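Local structure of 4-hydroxy-tetrahydrodipicolinate synthase (Aquifex aeolicus, 2EHH) at residues A[106-119]-A[138-150]. The protein probably catalyses the condensation of pyruvate with aspartate semialdehyde to 4-hydroxy-tetrahydrodipicolinate, a step in lysine biosynthesis. Numbering follows the deposited sequence.
Sequences YNKPTQRGLYEHFK and TCVEISVDTMFKL
K149 sets its CE over one face of the Y115 ring, 3.5 Å from the centroid in a CH-pi contact, with CG and CD alongside CE1. The extended chain turns only at its last torsion (chi4 67°), which carries NZ off-centre into a looser cation-pi position. L150 CD2 lies 3.7 Å from Y115 CD1, while the other methyl, CD1, packs on F118 CB. I142 CD1 approaches F118 CE2 obliquely, and L114 CD1 rests on the I142 backbone and CB. These side chains join neighbouring outer helices of the (β/α)8 barrel, 111-119 and 144-150, whose axes approach to 9.8 Å and cross at -29°, both running in the same general direction. F118 and L150 also reach V101 and I157 of the barrel strands.

Where the second helix begins, Q111 reaches its amide to the loop that leads into it. Its OE1 accepts from T146 OG1 in the carbonyl plane (2.7 Å) and from S143 N, which sits above that plane (3.0 Å); NE2 gives a fairly straight bond to E141 O (2.9 Å). The bend at chi2 (-57°) folds the amide back to meet all three. S143 caps the helix, its OG accepting from T146 N. With an alanine here in place of Q111, T146 OG1 and S143 N would probably lose their shared acceptor and E141 O its donor.

At the other end, Y106 N donates to T138 O. Y106 OH bonds weakly to T43 of the second subunit, consistent with a proton relay shared between subunits, and C139 forms a disulfide with C139 of that subunit.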
loop_
_atom_site.group_PDB
_atom_site.type_symbol
_atom_site.label_atom_id
_atom_site.label_comp_id
_atom_site.label_asym_id
_atom_site.label_seq_id
_atom_site.Cartn_x
_atom_site.Cartn_y
_atom_site.Cartn_z
ATOM N N TYR A 106 -11.634 8.598 9.771
ATOM C CA TYR A 106 -11.935 7.493 10.675
ATOM C C TYR A 106 -13.182 6.630 10.456
ATOM O O TYR A 106 -13.072 5.398 10.487
ATOM C CB TYR A 106 -11.937 8.018 12.112
ATOM C CG TYR A 106 -12.091 6.945 13.166
ATOM C CD1 TYR A 106 -11.024 6.115 13.507
ATOM C CD2 TYR A 106 -13.299 6.769 13.831
ATOM C CE1 TYR A 106 -11.155 5.137 14.493
ATOM C CE2 TYR A 106 -13.443 5.793 14.820
ATOM C CZ TYR A 106 -12.365 4.984 15.146
ATOM O OH TYR A 106 -12.493 4.044 16.143
ATOM N N ASN A 107 -14.359 7.230 10.266
ATOM C CA ASN A 107 -15.549 6.400 10.068
ATOM C C ASN A 107 -15.769 5.902 8.638
ATOM O O ASN A 107 -16.709 5.159 8.369
ATOM C CB ASN A 107 -16.823 7.073 10.619
ATOM C CG ASN A 107 -17.039 8.487 10.109
ATOM O OD1 ASN A 107 -16.331 8.976 9.230
ATOM N ND2 ASN A 107 -18.042 9.156 10.673
ATOM N N LYS A 108 -14.881 6.310 7.735
ATOM C CA LYS A 108 -14.898 5.877 6.332
ATOM C C LYS A 108 -16.261 5.739 5.654
ATOM O O LYS A 108 -16.663 4.647 5.247
ATOM C CB LYS A 108 -14.144 4.548 6.215
ATOM C CG LYS A 108 -12.698 4.629 6.697
ATOM C CD LYS A 108 -11.973 3.297 6.563
ATOM C CE LYS A 108 -12.046 2.760 5.143
ATOM N NZ LYS A 108 -11.197 1.548 4.971
ATOM N N PRO A 109 -16.985 6.853 5.503
ATOM C CA PRO A 109 -18.290 6.736 4.853
ATOM C C PRO A 109 -18.171 6.280 3.404
ATOM O O PRO A 109 -17.095 6.353 2.798
ATOM C CB PRO A 109 -18.870 8.145 4.978
ATOM C CG PRO A 109 -17.663 9.018 5.026
ATOM C CD PRO A 109 -16.700 8.246 5.889
ATOM N N THR A 110 -19.278 5.789 2.865
ATOM C CA THR A 110 -19.328 5.351 1.477
ATOM C C THR A 110 -19.323 6.630 0.641
ATOM O O THR A 110 -19.432 7.735 1.189
ATOM C CB THR A 110 -20.627 4.589 1.183
ATOM O OG1 THR A 110 -21.740 5.466 1.378
ATOM C CG2 THR A 110 -20.770 3.391 2.113
ATOM N N GLN A 111 -19.196 6.494 -0.674
ATOM C CA GLN A 111 -19.199 7.673 -1.535
ATOM C C GLN A 111 -20.540 8.393 -1.426
ATOM O O GLN A 111 -20.602 9.622 -1.505
ATOM C CB GLN A 111 -18.925 7.279 -2.993
ATOM C CG GLN A 111 -17.498 6.801 -3.244
ATOM C CD GLN A 111 -16.451 7.832 -2.846
ATOM O OE1 GLN A 111 -16.539 9.009 -3.217
ATOM N NE2 GLN A 111 -15.441 7.391 -2.098
ATOM N N ARG A 112 -21.616 7.631 -1.243
ATOM C CA ARG A 112 -22.936 8.235 -1.099
ATOM C C ARG A 112 -22.913 9.061 0.186
ATOM O O ARG A 112 -23.443 10.177 0.237
ATOM C CB ARG A 112 -24.017 7.148 -1.029
ATOM C CG ARG A 112 -25.447 7.649 -0.821
ATOM C CD ARG A 112 -25.783 8.851 -1.702
ATOM N NE ARG A 112 -27.218 8.952 -1.962
ATOM C CZ ARG A 112 -27.906 10.090 -1.981
ATOM N NH1 ARG A 112 -27.299 11.242 -1.748
ATOM N NH2 ARG A 112 -29.205 10.077 -2.244
ATOM N N GLY A 113 -22.276 8.506 1.214
ATOM C CA GLY A 113 -22.162 9.195 2.482
ATOM C C GLY A 113 -21.367 10.477 2.335
ATOM O O GLY A 113 -21.718 11.497 2.922
ATOM N N LEU A 114 -20.291 10.435 1.553
ATOM C CA LEU A 114 -19.473 11.623 1.344
ATOM C C LEU A 114 -20.277 12.670 0.581
ATOM O O LEU A 114 -20.175 13.866 0.854
ATOM C CB LEU A 114 -18.202 11.268 0.565
ATOM C CG LEU A 114 -17.198 10.379 1.309
ATOM C CD1 LEU A 114 -15.979 10.113 0.440
ATOM C CD2 LEU A 114 -16.783 11.081 2.610
ATOM N N TYR A 115 -21.073 12.214 -0.381
ATOM C CA TYR A 115 -21.912 13.118 -1.167
ATOM C C TYR A 115 -22.913 13.823 -0.253
ATOM O O TYR A 115 -23.004 15.053 -0.239
ATOM C CB TYR A 115 -22.670 12.332 -2.244
ATOM C CG TYR A 115 -23.774 13.116 -2.919
ATOM C CD1 TYR A 115 -23.486 14.163 -3.796
ATOM C CD2 TYR A 115 -25.112 12.812 -2.675
ATOM C CE1 TYR A 115 -24.510 14.886 -4.417
ATOM C CE2 TYR A 115 -26.142 13.526 -3.289
ATOM C CZ TYR A 115 -25.835 14.558 -4.159
ATOM O OH TYR A 115 -26.856 15.246 -4.780
ATOM N N GLU A 116 -23.659 13.045 0.521
ATOM C CA GLU A 116 -24.651 13.638 1.418
ATOM C C GLU A 116 -24.026 14.553 2.466
ATOM O O GLU A 116 -24.632 15.545 2.869
ATOM C CB GLU A 116 -25.488 12.543 2.085
ATOM C CG GLU A 116 -26.314 11.753 1.084
ATOM C CD GLU A 116 -27.355 10.865 1.733
ATOM O OE1 GLU A 116 -27.918 10.003 1.024
ATOM O OE2 GLU A 116 -27.616 11.032 2.945
ATOM N N HIS A 117 -22.808 14.234 2.893
ATOM C CA HIS A 117 -22.107 15.052 3.881
ATOM C C HIS A 117 -21.869 16.462 3.338
ATOM O O HIS A 117 -22.342 17.455 3.899
ATOM C CB HIS A 117 -20.760 14.406 4.230
ATOM C CG HIS A 117 -19.924 15.204 5.182
ATOM N ND1 HIS A 117 -20.210 15.302 6.529
ATOM C CD2 HIS A 117 -18.793 15.924 4.988
ATOM C CE1 HIS A 117 -19.290 16.043 7.121
ATOM N NE2 HIS A 117 -18.418 16.435 6.205
ATOM N N PHE A 118 -21.138 16.541 2.235
ATOM C CA PHE A 118 -20.817 17.821 1.626
ATOM C C PHE A 118 -22.042 18.539 1.084
ATOM O O PHE A 118 -22.129 19.765 1.156
ATOM C CB PHE A 118 -19.777 17.622 0.524
ATOM C CG PHE A 118 -18.395 17.343 1.049
ATOM C CD1 PHE A 118 -17.599 18.377 1.533
ATOM C CD2 PHE A 118 -17.904 16.043 1.094
ATOM C CE1 PHE A 118 -16.330 18.122 2.063
ATOM C CE2 PHE A 118 -16.636 15.774 1.620
ATOM C CZ PHE A 118 -15.849 16.817 2.105
ATOM N N LYS A 119 -22.988 17.778 0.548
ATOM C CA LYS A 119 -24.208 18.365 0.008
ATOM C C LYS A 119 -24.982 19.033 1.146
ATOM O O LYS A 119 -25.420 20.178 1.028
ATOM C CB LYS A 119 -25.068 17.282 -0.641
ATOM C CG LYS A 119 -26.275 17.804 -1.406
ATOM C CD LYS A 119 -27.157 16.651 -1.867
ATOM C CE LYS A 119 -28.166 17.092 -2.920
ATOM N NZ LYS A 119 -29.055 18.186 -2.441
ATOM N N THR A 138 -7.186 10.777 6.610
ATOM C CA THR A 138 -8.595 10.412 6.761
ATOM C C THR A 138 -8.867 8.927 6.575
ATOM O O THR A 138 -9.881 8.406 7.047
ATOM C CB THR A 138 -9.473 11.170 5.752
ATOM O OG1 THR A 138 -9.144 10.740 4.428
ATOM C CG2 THR A 138 -9.246 12.681 5.863
ATOM N N CYS A 139 -7.962 8.263 5.868
ATOM C CA CYS A 139 -8.070 6.845 5.588
ATOM C C CYS A 139 -9.247 6.494 4.659
ATOM O O CYS A 139 -9.790 5.387 4.693
ATOM C CB CYS A 139 -8.094 6.071 6.916
ATOM S SG CYS A 139 -6.477 5.284 7.246
ATOM N N VAL A 140 -9.616 7.459 3.817
ATOM C CA VAL A 140 -10.676 7.302 2.818
ATOM C C VAL A 140 -10.464 8.411 1.788
ATOM O O VAL A 140 -9.826 9.417 2.086
ATOM C CB VAL A 140 -12.100 7.451 3.425
ATOM C CG1 VAL A 140 -12.419 8.921 3.684
ATOM C CG2 VAL A 140 -13.129 6.837 2.481
ATOM N N GLU A 141 -10.977 8.232 0.578
ATOM C CA GLU A 141 -10.816 9.259 -0.449
ATOM C C GLU A 141 -12.119 9.541 -1.179
ATOM O O GLU A 141 -12.876 8.625 -1.506
ATOM C CB GLU A 141 -9.740 8.850 -1.461
ATOM C CG GLU A 141 -9.637 9.770 -2.682
ATOM C CD GLU A 141 -8.332 9.600 -3.441
ATOM O OE1 GLU A 141 -7.455 10.488 -3.340
ATOM O OE2 GLU A 141 -8.177 8.570 -4.130
ATOM N N ILE A 142 -12.388 10.820 -1.415
ATOM C CA ILE A 142 -13.591 11.207 -2.130
ATOM C C ILE A 142 -13.256 11.050 -3.616
ATOM O O ILE A 142 -12.296 11.643 -4.113
ATOM C CB ILE A 142 -13.988 12.659 -1.788
ATOM C CG1 ILE A 142 -15.327 13.004 -2.446
ATOM C CG2 ILE A 142 -12.882 13.618 -2.198
ATOM C CD1 ILE A 142 -15.947 14.307 -1.927
ATOM N N SER A 143 -14.029 10.226 -4.314
ATOM C CA SER A 143 -13.778 9.973 -5.733
ATOM C C SER A 143 -14.051 11.198 -6.590
ATOM O O SER A 143 -14.781 12.106 -6.187
ATOM C CB SER A 143 -14.652 8.827 -6.234
ATOM O OG SER A 143 -15.986 9.273 -6.409
ATOM N N VAL A 144 -13.471 11.223 -7.780
ATOM C CA VAL A 144 -13.693 12.348 -8.674
ATOM C C VAL A 144 -15.166 12.337 -9.098
ATOM O O VAL A 144 -15.772 13.392 -9.292
ATOM C CB VAL A 144 -12.758 12.271 -9.902
ATOM C CG1 VAL A 144 -13.014 13.452 -10.833
ATOM C CG2 VAL A 144 -11.297 12.287 -9.429
ATOM N N ASP A 145 -15.742 11.144 -9.230
ATOM C CA ASP A 145 -17.158 11.030 -9.586
ATOM C C ASP A 145 -17.983 11.800 -8.555
ATOM O O ASP A 145 -18.855 12.588 -8.906
ATOM C CB ASP A 145 -17.620 9.566 -9.577
ATOM C CG ASP A 145 -17.265 8.819 -10.854
ATOM O OD1 ASP A 145 -16.815 9.459 -11.823
ATOM O OD2 ASP A 145 -17.454 7.583 -10.888
ATOM N N THR A 146 -17.701 11.565 -7.276
ATOM C CA THR A 146 -18.429 12.230 -6.202
ATOM C C THR A 146 -18.186 13.737 -6.236
ATOM O O THR A 146 -19.124 14.521 -6.102
ATOM C CB THR A 146 -18.020 11.667 -4.823
ATOM O OG1 THR A 146 -18.341 10.275 -4.770
ATOM C CG2 THR A 146 -18.758 12.392 -3.695
ATOM N N MET A 147 -16.931 14.139 -6.424
ATOM C CA MET A 147 -16.596 15.557 -6.489
ATOM C C MET A 147 -17.343 16.212 -7.644
ATOM O O MET A 147 -17.859 17.318 -7.515
ATOM C CB MET A 147 -15.092 15.747 -6.692
ATOM C CG MET A 147 -14.242 15.292 -5.515
ATOM S SD MET A 147 -12.479 15.416 -5.854
ATOM C CE MET A 147 -12.255 17.183 -5.814
ATOM N N PHE A 148 -17.388 15.520 -8.776
ATOM C CA PHE A 148 -18.074 16.027 -9.958
ATOM C C PHE A 148 -19.554 16.267 -9.661
ATOM O O PHE A 148 -20.108 17.322 -9.986
ATOM C CB PHE A 148 -17.938 15.019 -11.097
ATOM C CG PHE A 148 -18.681 15.406 -12.339
ATOM C CD1 PHE A 148 -18.227 16.446 -13.141
ATOM C CD2 PHE A 148 -19.840 14.729 -12.703
ATOM C CE1 PHE A 148 -18.919 16.808 -14.297
ATOM C CE2 PHE A 148 -20.540 15.081 -13.854
ATOM C CZ PHE A 148 -20.077 16.124 -14.653
ATOM N N LYS A 149 -20.187 15.275 -9.048
ATOM C CA LYS A 149 -21.597 15.356 -8.697
ATOM C C LYS A 149 -21.828 16.511 -7.726
ATOM O O LYS A 149 -22.811 17.243 -7.841
ATOM C CB LYS A 149 -22.049 14.036 -8.066
ATOM C CG LYS A 149 -23.541 13.946 -7.756
ATOM C CD LYS A 149 -23.883 12.585 -7.157
ATOM C CE LYS A 149 -25.344 12.494 -6.737
ATOM N NZ LYS A 149 -26.286 12.532 -7.887
ATOM N N LEU A 150 -20.913 16.675 -6.777
ATOM C CA LEU A 150 -21.022 17.742 -5.785
ATOM C C LEU A 150 -20.858 19.140 -6.366
ATOM O O LEU A 150 -21.649 20.041 -6.072
ATOM C CB LEU A 150 -19.986 17.537 -4.684
ATOM C CG LEU A 150 -20.350 16.512 -3.610
ATOM C CD1 LEU A 150 -19.132 16.198 -2.741
ATOM C CD2 LEU A 150 -21.490 17.079 -2.760
HETATM O O HOH W 1 -12.826 8.065 6.898
#